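Local coordinates for protein Bd3459 (Bdellovibrio bacteriovorus, PDB 5CEC) that probably acts as a penicillin-binding-protein-like peptidase on cell-wall peptides during predation, and is bound by the ankyrin-repeat immunity protein Bd3460, at residues Met332-Ala335 against Ala336-Lys339; Gly344-Gly347 against Gly348-Gly352. The protein carries 1 engineered substitution. One frame throughout, in Å; residues are numbered along the deposited sequence.

How the contacts relate
Both contacts belong to the connection between strand 333-334, at one edge of the six-stranded antiparallel sheet, and strand 354-361 beside it. Contact 1 is the more deeply placed, its centre about 15 Å from the centre of the chain against about 22 Å for contact 2, and its chemistry is that of a polar turn: a carboxylate and a shared carbonyl fix the exit from the strand. Contact 2, partly buried, relies on sulfur-aromatic packing and one water, and Bd3460 reaches its loop. The two touch: A335 O lies 2.9 Å from G352 N, a probable hydrogen bond, and the methyls A336 CB and A351 CB pack 3.5 Å apart.

Contact 1: Met332-Ala335 against Ala336-Lys339; sequences MAVA and AKDK
D338 turns its carboxylate back onto V334 where the edge strand 333-334 of the beta-lactamase-like sheet ends in a type II beta turn, V334 to K337, with A336 in the positive-phi place. V334 N donates to D338 OD2 over 2.8 Å, with an N-H...O angle of 153°; the donor arrives on the anti side of the carboxylate, moderately out of its plane. The carbonyl of V334 in turn serves two amides. K337 N closes the beta turn on V334 O at 3.1 Å from above the carbonyl plane, whereas D338 N reaches V334 O in that plane at 3.0 Å and almost straight (175°). One residue is thus gripped through both its N-H and its C=O.

The apolar part of the contact pairs V334 with K337, whose side chains lie side by side and point the same way, CG1 of V334 meeting CG of K337 at 3.8 Å. V334 carries CG1 anti to its own nitrogen (chi1 -180°), which brings that methyl alongside the lysine's aliphatic part.

D338 is itself the centre of an inverse gamma turn. In the next shell, its OD2 forms a salt bridge with K245, which also donates to M332 O, and its OD1 bonds to Y421 OH. These partners hold the carboxylate in position and would probably favour its charged form. K339, the last residue of the gamma turn, folds its side chain back, its NZ donating to A336 O over 2.7 Å.

Contact 2: Gly344-Gly347 against Gly348-Gly352; sequences GSYG and GVMAG
Y346 and M350 form a Met-aromatic contact across a glycine-rich loop that leads back towards strand 354-361 of the beta-lactamase-like domain. Their side chains cross at a slant, with the thioether beside the tyrosine and well away from the ring normal: M350 SD lies 5.3 Å from the centroid of the Y346 ring, 74° off that normal. A single ring carbon does most of the touching, for Y346 CD2 is 4.0 Å from both the sulfur and the terminal methyl, SD and CE, of M350. The methionine runs out extended to its sulfur and then bends at the last torsion (chi3 -65°), swinging CE back over the loop; there it also packs against the backbone, 3.7 Å from G347 O.

The two side chains are brought together by the course of the backbone between them. G347 and G348 lead into a short 3-10 segment at V349 and M350, and A351 N bonds back to G348 O over 3.2 Å. M350 leaves this turn with its CB directed at residues 344-347, while A351 CB packs at 3.9 Å against Y346 O.

Helix 394-411 borders the pair from outside the loop: K403 makes a cation-pi contact with the Y346 ring and is also touched by the M350 side chain. On the immunity-protein side, N142 of Bd3460 bonds to the S345 hydroxyl, and V349 takes part in backbone hydrogen bonding with the same partner chain, so the loop belongs to the interface with Bd3460.

Within the bend, a water takes the place of a direct turn bond. It donates to G347 O at 2.6 Å and accepts from M350 N at 2.9 Å.

Contact 1: Met332-Ala335 against Ala336-Lys339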
ATOM      1  N   MET A 332      10.806  -0.833   1.181  1.00 14.73           N
ATOM      2  CA  MET A 332       9.856  -0.422   0.136  1.00 15.06           C
ATOM      3  C   MET A 332       9.561  -1.592  -0.774  1.00 13.48           C
ATOM      4  O   MET A 332      10.323  -2.570  -0.823  1.00 14.88           O
ATOM      5  CB  MET A 332      10.402   0.711  -0.740  1.00 16.54           C
ATOM      6  CG  MET A 332      10.412   2.045  -0.048  1.00 18.10           C
ATOM      7  SD  MET A 332      11.365   3.303  -0.917  1.00 18.31           S
ATOM      8  CE  MET A 332      10.350   3.444  -2.375  1.00 19.17           C
ATOM      9  N   ALA A 333       8.385  -1.547  -1.406  1.00 14.82           N
ATOM     10  CA  ALA A 333       7.852  -2.683  -2.152  1.00 14.21           C
ATOM     11  C   ALA A 333       8.563  -2.858  -3.487  1.00 15.15           C
ATOM     12  O   ALA A 333       8.942  -1.883  -4.138  1.00 16.06           O
ATOM     13  CB  ALA A 333       6.380  -2.474  -2.392  1.00 14.71           C
ATOM     14  N   VAL A 334       8.676  -4.103  -3.918  1.00 15.60           N
ATOM     15  CA  VAL A 334       9.313  -4.488  -5.172  1.00 16.28           C
ATOM     16  C   VAL A 334       8.235  -4.936  -6.161  1.00 16.49           C
ATOM     17  O   VAL A 334       7.425  -5.853  -5.889  1.00 17.50           O
ATOM     18  CB  VAL A 334      10.357  -5.596  -4.967  1.00 17.28           C
ATOM     19  CG1 VAL A 334      11.004  -5.962  -6.287  1.00 17.84           C
ATOM     20  CG2 VAL A 334      11.409  -5.131  -3.973  1.00 17.72           C
ATOM     21  N   ALA A 335       8.214  -4.248  -7.299  1.00 15.67           N
ATOM     22  CA  ALA A 335       7.215  -4.507  -8.331  1.00 17.06           C
ATOM     23  C   ALA A 335       7.183  -5.989  -8.714  1.00 16.54           C
ATOM     24  O   ALA A 335       8.244  -6.596  -9.000  1.00 17.66           O
ATOM     25  CB  ALA A 335       7.519  -3.706  -9.566  1.00 17.73           C
ATOM     26  N   ALA A 336       5.982  -6.560  -8.701  1.00 16.70           N
ATOM     27  CA  ALA A 336       5.690  -7.951  -9.062  1.00 18.81           C
ATOM     28  C   ALA A 336       6.202  -9.011  -8.114  1.00 22.19           C
ATOM     29  O   ALA A 336       5.790 -10.140  -8.216  1.00 29.97           O
ATOM     30  CB  ALA A 336       6.095  -8.258 -10.501  1.00 19.48           C
ATOM     31  N   LYS A 337       7.126  -8.675  -7.239  1.00 19.65           N
ATOM     32  CA  LYS A 337       7.678  -9.639  -6.286  1.00 19.29           C
ATOM     33  C   LYS A 337       6.946  -9.589  -4.951  1.00 18.84           C
ATOM     34  O   LYS A 337       6.724 -10.612  -4.334  1.00 18.97           O
ATOM     35  CB  LYS A 337       9.165  -9.344  -6.067  1.00 22.36           C
ATOM     36  CG  LYS A 337       9.979  -9.438  -7.346  1.00 26.21           C
ATOM     37  CD  LYS A 337      10.315 -10.880  -7.684  1.00 31.15           C
ATOM     38  CE  LYS A 337      11.504 -11.373  -6.842  1.00 36.16           C
ATOM     39  NZ  LYS A 337      12.139 -12.599  -7.408  1.00 43.57           N
ATOM     40  N   ASP A 338       6.633  -8.377  -4.470  1.00 17.79           N
ATOM     41  CA  ASP A 338       5.840  -8.211  -3.251  1.00 17.18           C
ATOM     42  C   ASP A 338       4.373  -8.257  -3.653  1.00 16.72           C
ATOM     43  O   ASP A 338       3.745  -7.251  -3.991  1.00 17.24           O
ATOM     44  CB  ASP A 338       6.233  -6.939  -2.495  1.00 16.49           C
ATOM     45  CG  ASP A 338       7.608  -7.056  -1.886  1.00 16.32           C
ATOM     46  OD1 ASP A 338       7.874  -8.148  -1.283  1.00 17.64           O
ATOM     47  OD2 ASP A 338       8.397  -6.112  -1.988  1.00 15.96           O
ATOM     48  N   LYS A 339       3.839  -9.469  -3.684  1.00 18.23           N
ATOM     49  CA  LYS A 339       2.495  -9.684  -4.170  1.00 19.15           C
ATOM     50  C   LYS A 339       1.460  -8.986  -3.271  1.00 19.77           C
ATOM     51  O   LYS A 339       0.394  -8.548  -3.769  1.00 26.65           O
ATOM     52  CB  LYS A 339       2.224 -11.186  -4.294  1.00 21.06           C
ATOM     53  CG  LYS A 339       3.160 -11.905  -5.247  1.00 26.18           C
ATOM     54  CD  LYS A 339       3.160 -11.260  -6.609  1.00 32.41           C
ATOM     55  CE  LYS A 339       3.648 -12.177  -7.714  1.00 37.55           C
ATOM     56  NZ  LYS A 339       3.531 -11.467  -9.026  1.00 38.91           N
TER

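Contact 2: Gly344-Gly347 against Gly348-Gly352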
ATOM      1  N   GLY A 344       2.234  -5.102  -6.544  1.00 16.04           N
ATOM      2  CA  GLY A 344       2.252  -6.517  -6.845  1.00 16.74           C
ATOM      3  C   GLY A 344       1.977  -6.848  -8.305  1.00 18.13           C
ATOM      4  O   GLY A 344       2.426  -7.890  -8.779  1.00 20.13           O
ATOM      5  N   SER A 345       1.207  -5.993  -8.987  1.00 17.54           N
ATOM      6  CA  SER A 345       0.917  -6.131 -10.440  1.00 19.74           C
ATOM      7  C   SER A 345       1.449  -4.951 -11.257  1.00 22.13           C
ATOM      8  O   SER A 345       0.820  -4.424 -12.188  1.00 24.96           O
ATOM      9  CB  SER A 345      -0.578  -6.311 -10.662  1.00 20.76           C
ATOM     10  OG  SER A 345      -1.014  -7.530 -10.107  1.00 21.24           O
ATOM     11  N   TYR A 346       2.667  -4.576 -10.965  1.00 19.35           N
ATOM     12  CA  TYR A 346       3.383  -3.604 -11.800  1.00 19.96           C
ATOM     13  C   TYR A 346       4.233  -4.391 -12.777  1.00 21.62           C
ATOM     14  O   TYR A 346       5.412  -4.709 -12.467  1.00 23.57           O
ATOM     15  CB  TYR A 346       4.224  -2.658 -10.949  1.00 20.72           C
ATOM     16  CG  TYR A 346       3.474  -1.432 -10.537  1.00 19.29           C
ATOM     17  CD1 TYR A 346       2.193  -1.515  -9.996  1.00 18.07           C
ATOM     18  CD2 TYR A 346       4.004  -0.182 -10.700  1.00 19.05           C
ATOM     19  CE1 TYR A 346       1.518  -0.379  -9.606  1.00 19.49           C
ATOM     20  CE2 TYR A 346       3.307   0.939 -10.341  1.00 19.45           C
ATOM     21  CZ  TYR A 346       2.087   0.843  -9.773  1.00 18.50           C
ATOM     22  OH  TYR A 346       1.404   1.983  -9.441  1.00 22.67           O
ATOM     23  N   GLY A 347       3.663  -4.687 -13.949  1.00 20.21           N
ATOM     24  CA  GLY A 347       4.266  -5.645 -14.897  1.00 19.77           C
ATOM     25  C   GLY A 347       5.229  -5.012 -15.876  1.00 18.88           C
ATOM     26  O   GLY A 347       5.680  -3.895 -15.687  1.00 23.58           O
ATOM     27  N   GLY A 348       5.565  -5.744 -16.918  1.00 17.92           N
ATOM     28  CA  GLY A 348       6.460  -5.258 -17.929  1.00 17.22           C
ATOM     29  C   GLY A 348       7.891  -5.198 -17.423  1.00 17.66           C
ATOM     30  O   GLY A 348       8.317  -5.999 -16.571  1.00 18.85           O
ATOM     31  N   VAL A 349       8.642  -4.236 -17.939  1.00 17.49           N
ATOM     32  CA  VAL A 349      10.040  -4.093 -17.539  1.00 18.53           C
ATOM     33  C   VAL A 349      10.231  -3.729 -16.067  1.00 18.64           C
ATOM     34  O   VAL A 349      11.326  -3.906 -15.538  1.00 19.10           O
ATOM     35  CB  VAL A 349      10.791  -3.104 -18.423  1.00 18.93           C
ATOM     36  CG1 VAL A 349      10.880  -3.646 -19.840  1.00 19.71           C
ATOM     37  CG2 VAL A 349      10.200  -1.700 -18.397  1.00 18.87           C
ATOM     38  N   MET A 350       9.200  -3.219 -15.397  1.00 17.73           N
ATOM     39  CA  MET A 350       9.320  -2.942 -13.970  1.00 18.14           C
ATOM     40  C   MET A 350       9.385  -4.173 -13.090  1.00 18.26           C
ATOM     41  O   MET A 350       9.888  -4.102 -11.977  1.00 18.68           O
ATOM     42  CB  MET A 350       8.154  -2.082 -13.484  1.00 17.87           C
ATOM     43  CG  MET A 350       8.211  -0.644 -13.987  1.00 18.74           C
ATOM     44  SD  MET A 350       6.812   0.377 -13.521  1.00 24.04           S
ATOM     45  CE  MET A 350       5.453  -0.408 -14.379  1.00 26.32           C
ATOM     46  N   ALA A 351       8.769  -5.270 -13.533  1.00 18.58           N
ATOM     47  CA  ALA A 351       8.671  -6.456 -12.691  1.00 19.26           C
ATOM     48  C   ALA A 351      10.065  -6.910 -12.296  1.00 18.42           C
ATOM     49  O   ALA A 351      10.892  -7.167 -13.133  1.00 20.62           O
ATOM     50  CB  ALA A 351       7.902  -7.542 -13.423  1.00 19.55           C
ATOM     51  N   GLY A 352      10.283  -7.027 -10.990  1.00 18.61           N
ATOM     52  CA  GLY A 352      11.537  -7.506 -10.440  1.00 20.12           C
ATOM     53  C   GLY A 352      12.696  -6.537 -10.458  1.00 21.15           C
ATOM     54  O   GLY A 352      13.762  -6.862  -9.937  1.00 21.75           O
TER
HETATM   55  O   HOH W   1       7.042  -1.951 -16.810  1.00 23.70           O